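Local coordinates for amine oxidase (Emericella nidulans, PDB 3PGB), which probably oxidises primary amines, using a copper ion and a topaquinone cofactor formed from one of its own tyrosines, at residues L415-N429 and T440-A452. Numbering follows the deposited sequence.
Sequences LLKGYDCPSYASYLN and THVDSLCLFEFDA. With NAG (2-acetamido-2-deoxy-beta-D-glucopyranose), chain H.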
loop_
_atom_site.group_PDB
_atom_site.type_symbol
_atom_site.label_atom_id
_atom_site.label_comp_id
_atom_site.label_asym_id
_atom_site.label_seq_id
_atom_site.Cartn_x
_atom_site.Cartn_y
_atom_site.Cartn_z
ATOM N N LEU A 415 -2.554 -1.100 -25.024
ATOM C CA LEU A 415 -2.709 -2.016 -23.894
ATOM C C LEU A 415 -3.362 -3.321 -24.340
ATOM O O LEU A 415 -4.140 -3.337 -25.295
ATOM C CB LEU A 415 -3.564 -1.357 -22.810
ATOM C CG LEU A 415 -3.036 -0.022 -22.282
ATOM C CD1 LEU A 415 -3.978 0.558 -21.241
ATOM C CD2 LEU A 415 -1.640 -0.192 -21.697
ATOM N N LEU A 416 -3.042 -4.419 -23.661
ATOM C CA LEU A 416 -3.751 -5.673 -23.895
ATOM C C LEU A 416 -5.049 -5.619 -23.109
ATOM O O LEU A 416 -5.041 -5.576 -21.878
ATOM C CB LEU A 416 -2.919 -6.883 -23.471
ATOM C CG LEU A 416 -1.627 -7.144 -24.253
ATOM C CD1 LEU A 416 -1.071 -8.510 -23.890
ATOM C CD2 LEU A 416 -1.840 -7.056 -25.765
ATOM N N LYS A 417 -6.166 -5.613 -23.830
ATOM C CA LYS A 417 -7.481 -5.482 -23.210
ATOM C C LYS A 417 -7.800 -6.718 -22.390
ATOM O O LYS A 417 -7.509 -7.828 -22.807
ATOM C CB LYS A 417 -8.553 -5.253 -24.271
ATOM C CG LYS A 417 -8.420 -3.915 -24.957
ATOM C CD LYS A 417 -9.190 -3.841 -26.257
ATOM C CE LYS A 417 -9.109 -2.442 -26.838
ATOM N NZ LYS A 417 -8.640 -2.457 -28.244
ATOM N N GLY A 418 -8.368 -6.506 -21.208
ATOM C CA GLY A 418 -8.663 -7.594 -20.280
ATOM C C GLY A 418 -7.494 -7.988 -19.389
ATOM O O GLY A 418 -7.686 -8.715 -18.415
ATOM N N TYR A 419 -6.285 -7.515 -19.708
ATOM C CA TYR A 419 -5.093 -7.859 -18.940
ATOM C C TYR A 419 -4.480 -6.626 -18.284
ATOM O O TYR A 419 -4.367 -6.565 -17.065
ATOM C CB TYR A 419 -4.081 -8.595 -19.828
ATOM C CG TYR A 419 -4.502 -10.024 -20.118
ATOM C CD1 TYR A 419 -5.542 -10.294 -20.999
ATOM C CD2 TYR A 419 -3.883 -11.102 -19.487
ATOM C CE1 TYR A 419 -5.946 -11.597 -21.257
ATOM C CE2 TYR A 419 -4.281 -12.413 -19.744
ATOM C CZ TYR A 419 -5.315 -12.648 -20.632
ATOM O OH TYR A 419 -5.733 -13.931 -20.900
ATOM N N ASP A 420 -4.098 -5.643 -19.091
ATOM C CA ASP A 420 -3.583 -4.377 -18.574
ATOM C C ASP A 420 -4.670 -3.592 -17.846
ATOM O O ASP A 420 -4.386 -2.918 -16.862
ATOM C CB ASP A 420 -3.003 -3.529 -19.710
ATOM C CG ASP A 420 -1.643 -4.024 -20.172
ATOM O OD1 ASP A 420 -0.783 -4.296 -19.308
ATOM O OD2 ASP A 420 -1.428 -4.130 -21.396
ATOM N N CYS A 421 -5.900 -3.660 -18.354
ATOM C CA CYS A 421 -7.072 -3.092 -17.683
ATOM C C CYS A 421 -8.231 -4.084 -17.825
ATOM O O CYS A 421 -8.151 -5.011 -18.623
ATOM C CB CYS A 421 -7.471 -1.739 -18.297
ATOM S SG CYS A 421 -6.100 -0.662 -18.828
ATOM N N PRO A 422 -9.315 -3.895 -17.054
ATOM C CA PRO A 422 -10.509 -4.707 -17.271
ATOM C C PRO A 422 -11.063 -4.604 -18.696
ATOM O O PRO A 422 -10.868 -3.593 -19.378
ATOM C CB PRO A 422 -11.507 -4.135 -16.266
ATOM C CG PRO A 422 -10.658 -3.603 -15.165
ATOM C CD PRO A 422 -9.430 -3.065 -15.841
ATOM N N SER A 423 -11.743 -5.660 -19.124
ATOM C CA SER A 423 -12.272 -5.781 -20.484
ATOM C C SER A 423 -13.310 -4.712 -20.861
ATOM O O SER A 423 -13.408 -4.325 -22.022
ATOM C CB SER A 423 -12.884 -7.177 -20.658
ATOM O OG SER A 423 -13.693 -7.518 -19.535
ATOM N N TYR A 424 -14.076 -4.251 -19.877
ATOM C CA TYR A 424 -15.138 -3.256 -20.093
ATOM C C TYR A 424 -14.646 -1.802 -20.038
ATOM O O TYR A 424 -15.442 -0.873 -20.214
ATOM C CB TYR A 424 -16.260 -3.443 -19.066
ATOM C CG TYR A 424 -15.791 -3.305 -17.636
ATOM C CD1 TYR A 424 -15.756 -2.066 -17.011
ATOM C CD2 TYR A 424 -15.362 -4.417 -16.915
ATOM C CE1 TYR A 424 -15.317 -1.940 -15.703
ATOM C CE2 TYR A 424 -14.917 -4.301 -15.605
ATOM C CZ TYR A 424 -14.897 -3.064 -15.009
ATOM O OH TYR A 424 -14.463 -2.936 -13.717
ATOM N N ALA A 425 -13.356 -1.600 -19.774
ATOM C CA ALA A 425 -12.771 -0.264 -19.745
ATOM C C ALA A 425 -12.961 0.449 -21.083
ATOM O O ALA A 425 -12.942 -0.185 -22.136
ATOM C CB ALA A 425 -11.289 -0.350 -19.413
ATOM N N SER A 426 -13.165 1.764 -21.042
ATOM C CA SER A 426 -13.106 2.561 -22.262
ATOM C C SER A 426 -11.642 2.927 -22.493
ATOM O O SER A 426 -10.881 3.098 -21.546
ATOM C CB SER A 426 -14.015 3.795 -22.195
ATOM O OG SER A 426 -13.544 4.757 -21.279
ATOM N N TYR A 427 -11.257 3.002 -23.760
ATOM C CA TYR A 427 -9.864 3.152 -24.147
ATOM C C TYR A 427 -9.717 4.358 -25.049
ATOM O O TYR A 427 -10.365 4.429 -26.093
ATOM C CB TYR A 427 -9.386 1.908 -24.899
ATOM C CG TYR A 427 -9.232 0.677 -24.036
ATOM C CD1 TYR A 427 -10.300 -0.183 -23.820
ATOM C CD2 TYR A 427 -8.011 0.369 -23.439
ATOM C CE1 TYR A 427 -10.160 -1.319 -23.023
ATOM C CE2 TYR A 427 -7.859 -0.766 -22.641
ATOM C CZ TYR A 427 -8.937 -1.607 -22.433
ATOM O OH TYR A 427 -8.799 -2.741 -21.641
ATOM N N LEU A 428 -8.871 5.305 -24.648
ATOM C CA LEU A 428 -8.561 6.465 -25.478
ATOM C C LEU A 428 -7.256 6.242 -26.234
ATOM O O LEU A 428 -6.476 5.347 -25.904
ATOM C CB LEU A 428 -8.451 7.726 -24.624
ATOM C CG LEU A 428 -9.717 8.148 -23.886
ATOM C CD1 LEU A 428 -9.409 9.265 -22.892
ATOM C CD2 LEU A 428 -10.797 8.580 -24.879
ATOM N N ASN A 429 -7.043 7.060 -27.259
ATOM C CA ASN A 429 -5.782 7.078 -27.995
ATOM C C ASN A 429 -4.808 8.083 -27.389
ATOM O O ASN A 429 -5.196 8.977 -26.629
ATOM C CB ASN A 429 -6.022 7.472 -29.454
ATOM C CG ASN A 429 -6.648 6.367 -30.276
ATOM O OD1 ASN A 429 -6.791 5.232 -29.820
ATOM N ND2 ASN A 429 -7.024 6.706 -31.516
ATOM N N THR A 440 0.250 7.259 -33.774
ATOM C CA THR A 440 -0.873 7.097 -32.862
ATOM C C THR A 440 -0.800 5.712 -32.226
ATOM O O THR A 440 -0.713 4.703 -32.928
ATOM C CB THR A 440 -2.230 7.283 -33.583
ATOM O OG1 THR A 440 -2.386 8.656 -33.963
ATOM C CG2 THR A 440 -3.398 6.882 -32.672
ATOM N N HIS A 441 -0.799 5.686 -30.895
ATOM C CA HIS A 441 -0.916 4.453 -30.130
ATOM C C HIS A 441 -2.389 4.236 -29.828
ATOM O O HIS A 441 -2.963 4.918 -28.973
ATOM C CB HIS A 441 -0.135 4.542 -28.816
ATOM C CG HIS A 441 1.349 4.596 -28.996
ATOM N ND1 HIS A 441 2.031 3.726 -29.822
ATOM C CD2 HIS A 441 2.284 5.407 -28.446
ATOM C CE1 HIS A 441 3.322 4.003 -29.778
ATOM N NE2 HIS A 441 3.503 5.016 -28.946
ATOM N N VAL A 442 -2.998 3.289 -30.536
ATOM C CA VAL A 442 -4.424 3.040 -30.401
ATOM C C VAL A 442 -4.696 2.408 -29.050
ATOM O O VAL A 442 -3.996 1.489 -28.657
ATOM C CB VAL A 442 -4.942 2.106 -31.514
ATOM C CG1 VAL A 442 -6.406 1.729 -31.265
ATOM C CG2 VAL A 442 -4.778 2.764 -32.870
ATOM N N ASP A 443 -5.702 2.913 -28.342
ATOM C CA ASP A 443 -6.125 2.326 -27.078
ATOM C C ASP A 443 -4.931 2.121 -26.149
ATOM O O ASP A 443 -4.625 0.999 -25.727
ATOM C CB ASP A 443 -6.858 1.008 -27.325
ATOM C CG ASP A 443 -8.097 1.177 -28.191
ATOM O OD1 ASP A 443 -8.518 0.180 -28.815
ATOM O OD2 ASP A 443 -8.655 2.292 -28.249
ATOM N N SER A 444 -4.258 3.228 -25.853
ATOM C CA SER A 444 -3.108 3.237 -24.955
ATOM C C SER A 444 -3.444 3.833 -23.581
ATOM O O SER A 444 -2.738 3.570 -22.621
ATOM C CB SER A 444 -1.944 3.988 -25.596
ATOM O OG SER A 444 -2.402 5.103 -26.335
ATOM N N LEU A 445 -4.495 4.644 -23.490
ATOM C CA LEU A 445 -5.055 5.025 -22.191
ATOM C C LEU A 445 -6.261 4.138 -21.921
ATOM O O LEU A 445 -6.949 3.725 -22.856
ATOM C CB LEU A 445 -5.508 6.484 -22.171
ATOM C CG LEU A 445 -4.447 7.580 -22.234
ATOM C CD1 LEU A 445 -5.110 8.953 -22.316
ATOM C CD2 LEU A 445 -3.499 7.510 -21.037
ATOM N N CYS A 446 -6.521 3.843 -20.653
ATOM C CA CYS A 446 -7.770 3.190 -20.294
ATOM C C CYS A 446 -8.436 3.881 -19.110
ATOM O O CYS A 446 -7.777 4.524 -18.282
ATOM C CB CYS A 446 -7.563 1.691 -20.043
ATOM S SG CYS A 446 -6.756 1.245 -18.512
ATOM N N LEU A 447 -9.758 3.770 -19.074
ATOM C CA LEU A 447 -10.579 4.382 -18.048
ATOM C C LEU A 447 -11.529 3.307 -17.571
ATOM O O LEU A 447 -12.127 2.615 -18.392
ATOM C CB LEU A 447 -11.383 5.550 -18.630
ATOM C CG LEU A 447 -10.625 6.794 -19.100
ATOM C CD1 LEU A 447 -11.559 7.746 -19.825
ATOM C CD2 LEU A 447 -9.957 7.491 -17.915
ATOM N N PHE A 448 -11.680 3.157 -16.261
ATOM C CA PHE A 448 -12.617 2.176 -15.748
ATOM C C PHE A 448 -12.963 2.354 -14.282
ATOM O O PHE A 448 -12.140 2.794 -13.476
ATOM C CB PHE A 448 -12.075 0.754 -15.958
ATOM C CG PHE A 448 -10.760 0.498 -15.283
ATOM C CD1 PHE A 448 -9.568 0.834 -15.905
ATOM C CD2 PHE A 448 -10.713 -0.086 -14.023
ATOM C CE1 PHE A 448 -8.351 0.594 -15.287
ATOM C CE2 PHE A 448 -9.500 -0.326 -13.400
ATOM C CZ PHE A 448 -8.318 0.014 -14.033
ATOM N N GLU A 449 -14.198 1.990 -13.956
ATOM C CA GLU A 449 -14.592 1.769 -12.574
ATOM C C GLU A 449 -14.121 0.388 -12.117
ATOM O O GLU A 449 -13.958 -0.529 -12.924
ATOM C CB GLU A 449 -16.105 1.866 -12.420
ATOM C CG GLU A 449 -16.639 3.272 -12.393
ATOM C CD GLU A 449 -18.037 3.316 -11.819
ATOM O OE1 GLU A 449 -18.864 2.484 -12.244
ATOM O OE2 GLU A 449 -18.307 4.156 -10.935
ATOM N N PHE A 450 -13.908 0.244 -10.817
ATOM C CA PHE A 450 -13.487 -1.032 -10.258
ATOM C C PHE A 450 -14.033 -1.157 -8.851
ATOM O O PHE A 450 -13.831 -0.274 -8.026
ATOM C CB PHE A 450 -11.957 -1.134 -10.256
ATOM C CG PHE A 450 -11.442 -2.522 -10.021
ATOM C CD1 PHE A 450 -11.189 -3.373 -11.089
ATOM C CD2 PHE A 450 -11.211 -2.981 -8.730
ATOM C CE1 PHE A 450 -10.716 -4.659 -10.873
ATOM C CE2 PHE A 450 -10.736 -4.270 -8.506
ATOM C CZ PHE A 450 -10.486 -5.106 -9.576
ATOM N N ASP A 451 -14.755 -2.244 -8.595
ATOM C CA ASP A 451 -15.283 -2.532 -7.265
ATOM C C ASP A 451 -14.182 -3.191 -6.450
ATOM O O ASP A 451 -13.853 -4.348 -6.679
ATOM C CB ASP A 451 -16.500 -3.449 -7.363
ATOM C CG ASP A 451 -17.156 -3.711 -6.016
ATOM O OD1 ASP A 451 -18.173 -4.431 -5.988
ATOM O OD2 ASP A 451 -16.674 -3.207 -4.987
ATOM N N ALA A 452 -13.613 -2.440 -5.506
ATOM C CA ALA A 452 -12.488 -2.915 -4.697
ATOM C C ALA A 452 -12.855 -4.184 -3.953
ATOM O O ALA A 452 -14.015 -4.379 -3.583
ATOM C CB ALA A 452 -12.054 -1.846 -3.716
HETATM C C1 NAG H . -7.619 5.842 -32.511
HETATM C C2 NAG H . -9.098 6.129 -32.745
HETATM C C3 NAG H . -9.661 5.324 -33.923
HETATM C C4 NAG H . -8.759 5.409 -35.152
HETATM C C5 NAG H . -7.322 5.113 -34.751
HETATM C C6 NAG H . -6.359 5.248 -35.926
HETATM C C7 NAG H . -10.905 6.585 -31.170
HETATM C C8 NAG H . -11.583 6.204 -29.882
HETATM N N2 NAG H . -9.843 5.862 -31.527
HETATM O O3 NAG H . -10.926 5.834 -34.269
HETATM O O4 NAG H . -9.191 4.504 -36.150
HETATM O O5 NAG H . -6.948 6.030 -33.741
HETATM O O6 NAG H . -6.298 6.600 -36.323
HETATM O O7 NAG H . -11.329 7.523 -31.845
#
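Lys-417 and Asp-443 form a salt bridge, NZ to OD1 2.7 Å, in which the ammonium group approaches OD1 from the anti side, 26° out of the carboxylate plane. The backbone of Asp-443 is gripped as well: its O accepts a nearly straight bond from Leu-415 N, and its N donates to Asn-429 OD1 (3.0 Å). The ND2 of the same amide carries the N-linked NAG, and the OD1 bond holds this glycosylated side chain against the corner at 442-443. At the far end, Tyr-424 OH donates to Glu-449 O (2.6 Å), which sits at the ring edge. The segments form the base of an antiparallel beta hairpin (strands 426-434 and 437-451) of the copper amine oxidase enzyme domain, paired through Ser-426 and Leu-447 and interrupted by a classic bulge where Ser-444 and Leu-445 both face Leu-428. The Cys-421–Cys-446 disulfide (chi3 -90°) ties the preceding loop to this hairpin. Beside it, Pro-422 CD stands over the centre of the Phe-448 ring, 3.5 Å from the centroid, a CH-pi contact. On the face opposite Tyr-427 and Cys-446, Leu-428 CD1 meets Leu-447 CD1 at 4.0 Å, and Leu-447 continues onto Phe-473 and Leu-475 of strand 464-479.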